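Local structure of DMATS type aromatic prenyltransferase (Micromonospora olivasterospora, 6ZRY) at residues A314-P319 and S346-R351; L4-H9 and G34-V39; T74-G79 and G340-L345. The protein probably transfers a dimethylallyl group to the indole ring of tryptophan, as an aromatic prenyltransferase of the ABBA-barrel fold. One frame throughout, in Å; residues are numbered along the deposited sequence.

Contact 1 of 3, residues A314-P319 and S346-R351; sequences AVTPRP and SAEAYR
R318 and E348 hold each other side-on through two hydrogen bonds of one salt bridge. NH2 of R318 gives the shorter, straighter bond, 2.9 Å to OE1 of E348, lying in the guanidinium plane and using the syn lone pair of that oxygen. NE of R318 reaches OE2 of E348 at 3.1 Å, tilted a little from both planes. The guanidinium and carboxylate planes are 30° apart, nearly coplanar, although the two side chains cross at about a right angle. At the last turn of helix 305-315, CG1 of V315 packs 3.3 Å from the carbonyl O of S346. A water joins the segments as well: it donates to OE2 of E348 and is hydrogen-bonded to OG1 of T316, 2.7 Å from each. The same OG1 accepts from the backbone N of R318, an ST turn that fixes the chain where it leaves helix 305-315. R318 starts with CG between its backbone N and carbonyl carbon (chi1 72°) and then runs extended to NE, which carries the guanidinium across to the glutamate. Its NH1 is tied back to O of P319, 3.1 Å away, and to O of L320, while NH2 also forms a salt bridge with D287. Were R318 replaced by an alanine, E348 and D287 would probably lose the cation they share, and the loop after strand 341-346 would be less firmly tied to the chain that follows helix 305-315. Held by the cation and the water, E348 is likely to stay ionised, but one guanidinium between two acidic groups probably leaves surplus negative charge.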
ATOM      1  N   ALA A 314      -1.841  19.870  -1.572  1.00 19.91           N
ATOM      2  CA  ALA A 314      -3.239  19.397  -1.777  1.00 19.64           C
ATOM      3  C   ALA A 314      -3.716  18.678  -0.519  1.00 19.09           C
ATOM      4  O   ALA A 314      -4.912  18.838  -0.161  1.00 18.84           O
ATOM      5  CB  ALA A 314      -3.339  18.507  -2.991  1.00 19.86           C
ATOM      6  N   VAL A 315      -2.853  17.879   0.106  1.00 18.33           N
ATOM      7  CA  VAL A 315      -3.241  17.056   1.281  1.00 18.15           C
ATOM      8  C   VAL A 315      -3.323  17.944   2.525  1.00 18.54           C
ATOM      9  O   VAL A 315      -4.279  17.805   3.278  1.00 18.87           O
ATOM     10  CB  VAL A 315      -2.328  15.838   1.459  1.00 18.01           C
ATOM     11  CG1 VAL A 315      -2.595  15.125   2.778  1.00 17.73           C
ATOM     12  CG2 VAL A 315      -2.507  14.911   0.292  1.00 18.03           C
ATOM     13  N   THR A 316      -2.384  18.844   2.746  1.00 18.60           N
ATOM     14  CA  THR A 316      -2.431  19.690   3.939  1.00 18.79           C
ATOM     15  C   THR A 316      -1.649  20.968   3.697  1.00 19.79           C
ATOM     16  O   THR A 316      -0.552  20.939   3.104  1.00 19.63           O
ATOM     17  CB  THR A 316      -1.901  18.946   5.163  1.00 18.58           C
ATOM     18  OG1 THR A 316      -1.987  19.829   6.281  1.00 18.56           O
ATOM     19  CG2 THR A 316      -0.469  18.465   5.007  1.00 18.35           C
ATOM     20  N   PRO A 317      -2.153  22.107   4.205  1.00 20.89           N
ATOM     21  CA  PRO A 317      -1.408  23.361   4.142  1.00 21.64           C
ATOM     22  C   PRO A 317      -0.485  23.580   5.341  1.00 21.54           C
ATOM     23  O   PRO A 317       0.140  24.618   5.420  1.00 22.92           O
ATOM     24  CB  PRO A 317      -2.579  24.365   4.159  1.00 22.17           C
ATOM     25  CG  PRO A 317      -3.534  23.772   5.111  1.00 21.72           C
ATOM     26  CD  PRO A 317      -3.470  22.276   4.840  1.00 21.52           C
ATOM     27  N   ARG A 318      -0.406  22.628   6.268  1.00 21.19           N
ATOM     28  CA  ARG A 318       0.365  22.823   7.520  1.00 20.51           C
ATOM     29  C   ARG A 318       1.846  22.972   7.182  1.00 20.86           C
ATOM     30  O   ARG A 318       2.300  22.495   6.140  1.00 20.96           O
ATOM     31  CB  ARG A 318       0.190  21.667   8.487  1.00 20.63           C
ATOM     32  CG  ARG A 318       0.885  20.376   8.093  1.00 19.93           C
ATOM     33  CD  ARG A 318       1.010  19.579   9.369  1.00 19.78           C
ATOM     34  NE  ARG A 318       1.360  18.184   9.202  1.00 19.66           N
ATOM     35  CZ  ARG A 318       2.612  17.734   9.113  1.00 19.46           C
ATOM     36  NH1 ARG A 318       3.629  18.587   9.070  1.00 19.63           N
ATOM     37  NH2 ARG A 318       2.832  16.423   9.049  1.00 18.96           N
ATOM     38  N   PRO A 319       2.625  23.680   8.021  1.00 21.03           N
ATOM     39  CA  PRO A 319       4.072  23.738   7.841  1.00 21.49           C
ATOM     40  C   PRO A 319       4.629  22.315   7.929  1.00 20.78           C
ATOM     41  O   PRO A 319       4.204  21.606   8.805  1.00 20.20           O
ATOM     42  CB  PRO A 319       4.555  24.587   9.022  1.00 22.21           C
ATOM     43  CG  PRO A 319       3.349  25.461   9.347  1.00 22.29           C
ATOM     44  CD  PRO A 319       2.166  24.515   9.151  1.00 22.14           C
ATOM     45  N   SER A 346      -0.340  10.817   4.122  1.00 14.64           N
ATOM     46  CA  SER A 346      -1.314  10.557   5.191  1.00 14.75           C
ATOM     47  C   SER A 346      -2.433  11.608   5.190  1.00 14.88           C
ATOM     48  O   SER A 346      -2.159  12.784   5.054  1.00 15.37           O
ATOM     49  CB  SER A 346      -0.635  10.522   6.528  1.00 14.75           C
ATOM     50  OG  SER A 346       0.407   9.556   6.547  1.00 14.86           O
ATOM     51  N   ALA A 347      -3.657  11.176   5.421  1.00 14.73           N
ATOM     52  CA  ALA A 347      -4.819  12.064   5.588  1.00 15.16           C
ATOM     53  C   ALA A 347      -4.670  12.929   6.845  1.00 15.22           C
ATOM     54  O   ALA A 347      -5.133  14.058   6.827  1.00 15.92           O
ATOM     55  CB  ALA A 347      -6.072  11.227   5.638  1.00 14.99           C
ATOM     56  N   GLU A 348      -4.077  12.402   7.905  1.00 15.49           N
ATOM     57  CA  GLU A 348      -3.965  13.089   9.210  1.00 16.02           C
ATOM     58  C   GLU A 348      -5.352  13.629   9.619  1.00 16.33           C
ATOM     59  O   GLU A 348      -5.451  14.792  10.114  1.00 15.91           O
ATOM     60  CB  GLU A 348      -2.951  14.225   9.146  1.00 16.43           C
ATOM     61  CG  GLU A 348      -1.530  13.779   8.840  1.00 16.71           C
ATOM     62  CD  GLU A 348      -0.474  14.883   8.878  1.00 16.99           C
ATOM     63  OE1 GLU A 348       0.614  14.604   9.327  1.00 17.25           O
ATOM     64  OE2 GLU A 348      -0.749  16.025   8.370  1.00 17.72           O
ATOM     65  N   ALA A 349      -6.384  12.819   9.473  1.00 16.30           N
ATOM     66  CA  ALA A 349      -7.754  13.200   9.861  1.00 16.50           C
ATOM     67  C   ALA A 349      -7.855  13.281  11.396  1.00 17.13           C
ATOM     68  O   ALA A 349      -8.703  14.051  11.875  1.00 18.09           O
ATOM     69  CB  ALA A 349      -8.765  12.252   9.273  1.00 16.12           C
ATOM     70  N   TYR A 350      -7.042  12.541  12.135  1.00 17.65           N
ATOM     71  CA  TYR A 350      -7.161  12.408  13.613  1.00 18.76           C
ATOM     72  C   TYR A 350      -5.984  13.005  14.352  1.00 20.96           C
ATOM     73  O   TYR A 350      -6.223  13.519  15.446  1.00 21.68           O
ATOM     74  CB  TYR A 350      -7.336  10.945  14.004  1.00 18.65           C
ATOM     75  CG  TYR A 350      -8.666  10.397  13.596  1.00 18.20           C
ATOM     76  CD1 TYR A 350      -9.825  10.911  14.147  1.00 18.56           C
ATOM     77  CD2 TYR A 350      -8.786   9.425  12.617  1.00 17.98           C
ATOM     78  CE1 TYR A 350     -11.069  10.453  13.770  1.00 18.41           C
ATOM     79  CE2 TYR A 350     -10.028   8.965  12.204  1.00 18.00           C
ATOM     80  CZ  TYR A 350     -11.176   9.475  12.789  1.00 18.29           C
ATOM     81  OH  TYR A 350     -12.391   9.012  12.409  1.00 17.98           O
ATOM     82  N   ARG A 351      -4.767  12.883  13.824  1.00 21.86           N
ATOM     83  CA  ARG A 351      -3.546  13.294  14.538  1.00 23.81           C
ATOM     84  C   ARG A 351      -2.488  13.726  13.533  1.00 22.39           C
ATOM     85  O   ARG A 351      -2.389  13.083  12.441  1.00 22.46           O
ATOM     86  CB  ARG A 351      -3.068  12.132  15.420  1.00 25.99           C
ATOM     87  CG  ARG A 351      -1.973  12.501  16.399  1.00 29.44           C
ATOM     88  CD  ARG A 351      -1.802  11.457  17.480  1.00 32.39           C
ATOM     89  NE  ARG A 351      -0.790  11.884  18.454  1.00 36.51           N
ATOM     90  CZ  ARG A 351       0.533  11.688  18.348  1.00 38.61           C
ATOM     91  NH1 ARG A 351       1.047  11.037  17.306  1.00 40.04           N
ATOM     92  NH2 ARG A 351       1.335  12.141  19.301  1.00 39.37           N
TER
HETATM   93  O   HOH W   1      -2.228  18.272   8.500  1.00 20.56           O

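Contact 2 of 3, residues L4-H9 and G34-V39; sequences LSVSDH and GLLGPV
V6 rests on V39 at the start of helix 6-21, its CB 3.4 Å from the carbonyl O of V39 and its CG1 3.7 Å from CG1 of V39. Both valines have CG1 opposite the backbone N (chi1 178° in V6, 168° in V39), and these two methyls are the ones that meet as the side chains cross obliquely. CG2 of V6 also lies against V39, 3.6 Å from its O. L36 adds a looser layer: with CG opposite its carbonyl carbon (chi1 -76°) and the chain extended beyond, its two methyls divide the work. CD2 of L36 approaches CG1 of V6 at 4.4 Å, and CD1 lies 4.2 Å from CA of S7, against the backbone of the first turn. Here the side chains join the two segments by apolar packing, while the chain just beyond V39 adds backbone hydrogen bonds, between G40 and S7 and between R42 and V6. V6 also touches L44 and Y350, and L36 reaches V61 of strand 61-68. The 34-39 side turns sharply at G37, which has positive phi, before V39 N bonds back to O of L36. On the other side the helix start is fixed by reciprocal bonds: OG of S5 accepts from N of D8 at 3.0 Å, and OD2 of D8 accepts from N of S5 at 2.8 Å, approached from above the carboxylate plane. This capping box, with S5 as N-cap, closes the first turn of helix 6-21, which packs on the end of helix 26-36 and the 3-10 turn after it, outside the ABBA barrel.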
ATOM      1  N   LEU A   4     -16.774  19.159  11.217  1.00 26.12           N
ATOM      2  CA  LEU A   4     -16.202  18.473  10.045  1.00 25.44           C
ATOM      3  C   LEU A   4     -16.389  16.989  10.229  1.00 23.45           C
ATOM      4  O   LEU A   4     -16.251  16.524  11.367  1.00 24.25           O
ATOM      5  CB  LEU A   4     -14.739  18.842   9.912  1.00 26.24           C
ATOM      6  CG  LEU A   4     -14.502  20.285   9.492  1.00 28.70           C
ATOM      7  CD1 LEU A   4     -13.029  20.629   9.537  1.00 30.06           C
ATOM      8  CD2 LEU A   4     -15.040  20.509   8.116  1.00 29.25           C
ATOM      9  N   SER A   5     -16.740  16.287   9.157  1.00 21.67           N
ATOM     10  CA  SER A   5     -16.717  14.808   9.094  1.00 19.86           C
ATOM     11  C   SER A   5     -15.395  14.299   8.500  1.00 19.53           C
ATOM     12  O   SER A   5     -14.643  15.053   7.853  1.00 19.44           O
ATOM     13  CB  SER A   5     -17.875  14.293   8.299  1.00 18.95           C
ATOM     14  OG  SER A   5     -17.737  14.668   6.928  1.00 18.03           O
ATOM     15  N   VAL A   6     -15.164  13.007   8.631  1.00 19.50           N
ATOM     16  CA  VAL A   6     -14.038  12.340   7.956  1.00 19.03           C
ATOM     17  C   VAL A   6     -14.165  12.544   6.445  1.00 18.73           C
ATOM     18  O   VAL A   6     -13.158  12.846   5.833  1.00 18.25           O
ATOM     19  CB  VAL A   6     -13.977  10.867   8.332  1.00 18.79           C
ATOM     20  CG1 VAL A   6     -12.847  10.162   7.603  1.00 18.51           C
ATOM     21  CG2 VAL A   6     -13.882  10.705   9.843  1.00 19.17           C
ATOM     22  N   SER A   7     -15.350  12.374   5.868  1.00 18.72           N
ATOM     23  CA  SER A   7     -15.584  12.598   4.420  1.00 19.42           C
ATOM     24  C   SER A   7     -15.202  14.040   4.035  1.00 19.24           C
ATOM     25  O   SER A   7     -14.562  14.248   2.955  1.00 18.84           O
ATOM     26  CB  SER A   7     -17.011  12.301   4.036  1.00 21.02           C
ATOM     27  OG  SER A   7     -17.267  12.752   2.694  1.00 22.92           O
ATOM     28  N   ASP A   8     -15.627  15.015   4.823  1.00 19.20           N
ATOM     29  CA  ASP A   8     -15.337  16.446   4.557  1.00 19.58           C
ATOM     30  C   ASP A   8     -13.822  16.612   4.357  1.00 19.86           C
ATOM     31  O   ASP A   8     -13.417  17.179   3.308  1.00 19.83           O
ATOM     32  CB  ASP A   8     -15.823  17.351   5.688  1.00 19.94           C
ATOM     33  CG  ASP A   8     -17.327  17.452   5.858  1.00 19.99           C
ATOM     34  OD1 ASP A   8     -18.054  17.127   4.922  1.00 20.42           O
ATOM     35  OD2 ASP A   8     -17.744  17.791   6.964  1.00 20.15           O
ATOM     36  N   HIS A   9     -13.027  16.077   5.293  1.00 19.37           N
ATOM     37  CA  HIS A   9     -11.551  16.151   5.279  1.00 18.58           C
ATOM     38  C   HIS A   9     -11.021  15.411   4.041  1.00 17.91           C
ATOM     39  O   HIS A   9     -10.285  16.031   3.237  1.00 17.78           O
ATOM     40  CB  HIS A   9     -11.003  15.613   6.591  1.00 19.40           C
ATOM     41  CG  HIS A   9      -9.569  15.974   6.826  1.00 19.78           C
ATOM     42  ND1 HIS A   9      -9.168  17.264   7.084  1.00 22.00           N
ATOM     43  CD2 HIS A   9      -8.445  15.229   6.819  1.00 20.39           C
ATOM     44  CE1 HIS A   9      -7.830  17.284   7.232  1.00 21.88           C
ATOM     45  NE2 HIS A   9      -7.386  16.064   7.081  1.00 21.47           N
ATOM     46  N   GLY A  34     -17.884   5.585  -1.095  1.00 18.43           N
ATOM     47  CA  GLY A  34     -18.243   4.150  -0.975  1.00 18.24           C
ATOM     48  C   GLY A  34     -17.291   3.427  -0.046  1.00 17.45           C
ATOM     49  O   GLY A  34     -17.742   2.685   0.828  1.00 17.31           O
ATOM     50  N   LEU A  35     -15.991   3.634  -0.231  1.00 17.08           N
ATOM     51  CA  LEU A  35     -14.954   2.929   0.547  1.00 16.51           C
ATOM     52  C   LEU A  35     -15.098   3.324   2.021  1.00 15.96           C
ATOM     53  O   LEU A  35     -14.985   2.448   2.903  1.00 15.50           O
ATOM     54  CB  LEU A  35     -13.568   3.313  -0.010  1.00 16.56           C
ATOM     55  CG  LEU A  35     -12.401   2.668   0.700  1.00 17.01           C
ATOM     56  CD1 LEU A  35     -12.559   1.159   0.749  1.00 17.65           C
ATOM     57  CD2 LEU A  35     -11.097   3.052   0.041  1.00 17.29           C
ATOM     58  N   LEU A  36     -15.359   4.593   2.305  1.00 16.01           N
ATOM     59  CA  LEU A  36     -15.456   5.065   3.709  1.00 16.50           C
ATOM     60  C   LEU A  36     -16.665   4.425   4.422  1.00 16.75           C
ATOM     61  O   LEU A  36     -16.589   4.202   5.670  1.00 16.41           O
ATOM     62  CB  LEU A  36     -15.513   6.583   3.701  1.00 16.95           C
ATOM     63  CG  LEU A  36     -14.172   7.272   3.443  1.00 16.88           C
ATOM     64  CD1 LEU A  36     -14.356   8.765   3.264  1.00 17.48           C
ATOM     65  CD2 LEU A  36     -13.217   6.998   4.591  1.00 17.14           C
ATOM     66  N   GLY A  37     -17.746   4.145   3.704  1.00 17.98           N
ATOM     67  CA  GLY A  37     -18.987   3.622   4.309  1.00 18.02           C
ATOM     68  C   GLY A  37     -19.377   4.459   5.523  1.00 18.08           C
ATOM     69  O   GLY A  37     -19.457   5.692   5.421  1.00 17.66           O
ATOM     70  N   PRO A  38     -19.562   3.846   6.725  1.00 18.54           N
ATOM     71  CA  PRO A  38     -20.105   4.563   7.883  1.00 18.70           C
ATOM     72  C   PRO A  38     -19.141   5.581   8.518  1.00 18.45           C
ATOM     73  O   PRO A  38     -19.556   6.373   9.307  1.00 18.35           O
ATOM     74  CB  PRO A  38     -20.417   3.423   8.857  1.00 19.20           C
ATOM     75  CG  PRO A  38     -19.383   2.381   8.533  1.00 18.97           C
ATOM     76  CD  PRO A  38     -19.200   2.461   7.043  1.00 18.60           C
ATOM     77  N   VAL A  39     -17.861   5.526   8.161  1.00 17.79           N
ATOM     78  CA  VAL A  39     -16.827   6.482   8.634  1.00 17.61           C
ATOM     79  C   VAL A  39     -17.044   7.846   7.975  1.00 17.40           C
ATOM     80  O   VAL A  39     -16.741   8.875   8.615  1.00 16.52           O
ATOM     81  CB  VAL A  39     -15.434   5.921   8.360  1.00 16.90           C
ATOM     82  CG1 VAL A  39     -14.345   6.957   8.550  1.00 17.07           C
ATOM     83  CG2 VAL A  39     -15.190   4.706   9.210  1.00 17.37           C
TER

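Contact 3 of 3, residues T74-G79 and G340-L345; sequences TLRILG and GVTVYL
R76 reaches from strand 71-79 to T342 and Y344 of strand 341-346 with the end of its guanidinium. NH2 of R76 does most of the touching, 3.5 Å from CG2 of T342 and also 3.5 Å from CE2 of Y344. The CE2 atom lies at the guanidinium edge, in its plane, whereas the methyl of T342 meets the group obliquely. Guanidinium and ring planes stand 74° apart. The arginine gets there by bending at chi2 (93°) and chi3 (49°), a fold that carries its end over strand 61-68, though a second conformer is also modelled. Packing is close at this one arginine tip; the backbones stay well apart, their nearest CA atoms, of R76 and Y344, 9.1 Å from each other. T342 and Y344 are buried; the loose side is the partly exposed R76, about 3 Å from a bound PEG molecule, probably from the crystallisation liquor. Polar atoms of all three have partners outside the two segments: NE of R76 with S64, OG1 of T342 with R333, OH of Y344 with S331. Strand 61-68 pairs antiparallel with both 71-79 and 341-346 and so lies between them in the barrel, while L75 and I77 pack against helix 6-21.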
ATOM      1  N   THR A  74       0.111   8.619 -11.266  1.00 24.73           N
ATOM      2  CA  THR A  74      -0.997   7.752 -10.863  1.00 24.73           C
ATOM      3  C   THR A  74      -1.360   8.076  -9.405  1.00 23.07           C
ATOM      4  O   THR A  74      -0.490   8.027  -8.559  1.00 21.84           O
ATOM      5  CB  THR A  74      -0.647   6.284 -11.065  1.00 24.89           C
ATOM      6  OG1 THR A  74      -0.355   6.056 -12.447  1.00 26.56           O
ATOM      7  CG2 THR A  74      -1.764   5.365 -10.636  1.00 25.52           C
ATOM      8  N   LEU A  75      -2.626   8.344  -9.140  1.00 23.21           N
ATOM      9  CA  LEU A  75      -3.128   8.609  -7.766  1.00 23.13           C
ATOM     10  C   LEU A  75      -3.794   7.328  -7.269  1.00 22.04           C
ATOM     11  O   LEU A  75      -4.528   6.694  -8.043  1.00 22.88           O
ATOM     12  CB  LEU A  75      -4.068   9.814  -7.879  1.00 24.87           C
ATOM     13  CG  LEU A  75      -4.872  10.260  -6.670  1.00 26.00           C
ATOM     14  CD1 LEU A  75      -3.987  10.549  -5.468  1.00 26.47           C
ATOM     15  CD2 LEU A  75      -5.672  11.502  -7.051  1.00 26.28           C
ATOM     16  N   ARG A  76      -3.530   6.938  -6.032  0.59 21.04           N
ATOM     17  CA  ARG A  76      -4.164   5.740  -5.442  0.59 20.90           C
ATOM     18  C   ARG A  76      -4.656   6.052  -4.029  0.59 20.00           C
ATOM     19  O   ARG A  76      -4.085   6.949  -3.358  0.59 18.46           O
ATOM     20  CB  ARG A  76      -3.199   4.556  -5.461  0.59 21.53           C
ATOM     21  CG  ARG A  76      -2.557   4.314  -6.818  0.59 22.43           C
ATOM     22  CD  ARG A  76      -1.206   5.023  -6.963  0.59 24.00           C
ATOM     23  NE  ARG A  76      -0.382   4.724  -5.801  0.59 24.81           N
ATOM     24  CZ  ARG A  76       0.133   3.506  -5.518  0.59 25.28           C
ATOM     25  NH1 ARG A  76      -0.041   2.494  -6.352  0.59 26.26           N
ATOM     26  NH2 ARG A  76       0.839   3.321  -4.414  0.59 24.30           N
ATOM     27  N   ILE A  77      -5.687   5.330  -3.621  1.00 19.60           N
ATOM     28  CA  ILE A  77      -6.194   5.307  -2.238  1.00 19.48           C
ATOM     29  C   ILE A  77      -6.117   3.867  -1.781  1.00 19.12           C
ATOM     30  O   ILE A  77      -6.713   3.016  -2.475  1.00 19.90           O
ATOM     31  CB  ILE A  77      -7.642   5.811  -2.144  1.00 20.29           C
ATOM     32  CG1 ILE A  77      -7.768   7.273  -2.553  1.00 20.57           C
ATOM     33  CG2 ILE A  77      -8.146   5.570  -0.741  1.00 20.95           C
ATOM     34  CD1 ILE A  77      -9.176   7.715  -2.842  1.00 21.19           C
ATOM     35  N   LEU A  78      -5.484   3.623  -0.642  1.00 18.00           N
ATOM     36  CA  LEU A  78      -5.553   2.337   0.075  1.00 17.61           C
ATOM     37  C   LEU A  78      -6.508   2.516   1.241  1.00 16.77           C
ATOM     38  O   LEU A  78      -6.367   3.498   1.963  1.00 17.36           O
ATOM     39  CB  LEU A  78      -4.155   1.950   0.556  1.00 17.92           C
ATOM     40  CG  LEU A  78      -4.051   0.632   1.333  1.00 18.57           C
ATOM     41  CD1 LEU A  78      -4.244  -0.558   0.410  1.00 19.80           C
ATOM     42  CD2 LEU A  78      -2.719   0.528   2.017  1.00 19.14           C
ATOM     43  N   GLY A  79      -7.428   1.595   1.466  1.00 16.01           N
ATOM     44  CA  GLY A  79      -8.207   1.680   2.705  1.00 15.62           C
ATOM     45  C   GLY A  79      -9.183   0.561   2.876  1.00 16.08           C
ATOM     46  O   GLY A  79      -9.055  -0.477   2.186  1.00 15.72           O
ATOM     47  N   GLY A 340       9.557   3.563 -11.423  1.00 24.32           N
ATOM     48  CA  GLY A 340       9.341   4.933 -10.911  1.00 23.50           C
ATOM     49  C   GLY A 340       9.332   5.022  -9.384  1.00 21.83           C
ATOM     50  O   GLY A 340       9.735   4.072  -8.725  1.00 21.70           O
ATOM     51  N   VAL A 341       8.870   6.150  -8.851  1.00 20.13           N
ATOM     52  CA  VAL A 341       8.925   6.467  -7.394  1.00 19.61           C
ATOM     53  C   VAL A 341       7.518   6.802  -6.918  1.00 18.78           C
ATOM     54  O   VAL A 341       6.832   7.567  -7.615  1.00 19.11           O
ATOM     55  CB  VAL A 341       9.902   7.618  -7.127  1.00 19.84           C
ATOM     56  CG1 VAL A 341       9.827   8.111  -5.688  1.00 19.89           C
ATOM     57  CG2 VAL A 341      11.319   7.208  -7.481  1.00 20.59           C
ATOM     58  N   THR A 342       7.109   6.259  -5.783  1.00 17.94           N
ATOM     59  CA  THR A 342       5.767   6.505  -5.198  1.00 17.37           C
ATOM     60  C   THR A 342       5.911   7.149  -3.824  1.00 16.63           C
ATOM     61  O   THR A 342       6.738   6.730  -3.050  1.00 16.11           O
ATOM     62  CB  THR A 342       4.917   5.234  -5.146  1.00 17.51           C
ATOM     63  OG1 THR A 342       4.879   4.685  -6.465  1.00 18.48           O
ATOM     64  CG2 THR A 342       3.515   5.499  -4.656  1.00 17.88           C
ATOM     65  N   VAL A 343       5.102   8.157  -3.566  1.00 16.50           N
ATOM     66  CA  VAL A 343       5.103   8.911  -2.295  1.00 15.89           C
ATOM     67  C   VAL A 343       3.748   8.666  -1.654  1.00 15.35           C
ATOM     68  O   VAL A 343       2.737   8.808  -2.348  1.00 15.43           O
ATOM     69  CB  VAL A 343       5.372  10.414  -2.544  1.00 16.39           C
ATOM     70  CG1 VAL A 343       5.522  11.166  -1.238  1.00 16.25           C
ATOM     71  CG2 VAL A 343       6.606  10.613  -3.421  1.00 16.91           C
ATOM     72  N   TYR A 344       3.748   8.261  -0.395  1.00 14.85           N
ATOM     73  CA  TYR A 344       2.530   7.855   0.343  1.00 15.17           C
ATOM     74  C   TYR A 344       2.233   9.001   1.293  1.00 14.84           C
ATOM     75  O   TYR A 344       3.136   9.363   2.099  1.00 14.70           O
ATOM     76  CB  TYR A 344       2.740   6.490   0.988  1.00 15.45           C
ATOM     77  CG  TYR A 344       3.031   5.399   0.003  1.00 16.59           C
ATOM     78  CD1 TYR A 344       4.283   5.294  -0.564  1.00 17.56           C
ATOM     79  CD2 TYR A 344       2.069   4.468  -0.367  1.00 17.32           C
ATOM     80  CE1 TYR A 344       4.586   4.303  -1.477  1.00 18.43           C
ATOM     81  CE2 TYR A 344       2.354   3.474  -1.302  1.00 18.06           C
ATOM     82  CZ  TYR A 344       3.627   3.382  -1.830  1.00 18.91           C
ATOM     83  OH  TYR A 344       3.968   2.442  -2.757  1.00 21.67           O
ATOM     84  N   LEU A 345       1.045   9.586   1.167  1.00 14.95           N
ATOM     85  CA  LEU A 345       0.643  10.806   1.898  1.00 14.93           C
ATOM     86  C   LEU A 345      -0.528  10.508   2.845  1.00 14.76           C
ATOM     87  O   LEU A 345      -1.568   9.971   2.398  1.00 14.49           O
ATOM     88  CB  LEU A 345       0.288  11.878   0.867  1.00 15.49           C
ATOM     89  CG  LEU A 345       1.429  12.315  -0.042  1.00 15.74           C
ATOM     90  CD1 LEU A 345       0.919  13.272  -1.124  1.00 16.52           C
ATOM     91  CD2 LEU A 345       2.533  12.976   0.757  1.00 15.93           C
TER

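In the fold
The three contacts follow one wall of the barrel from strands to outer helices. Contact 3 spans strand 61-68, and contact 1 continues from strand 341-346 into the loop after it; CG2 of V315 packs on CD1 of L345, in the strand, at 4.1 Å. Contact 2 meets the same loop through helix 6-21: NE2 of H9 lies 3.0 Å from O of A347, a probable hydrogen bond. L35 of contact 2 also packs against I77, 4.0 Å from CD2 to CG2. Centres of contacts 1 and 3 are about 15 Å apart. The bound tryptophan touches L78 of contact 3 and lies about 4 Å from the side chain of Y344 and about 8 Å from that of S346.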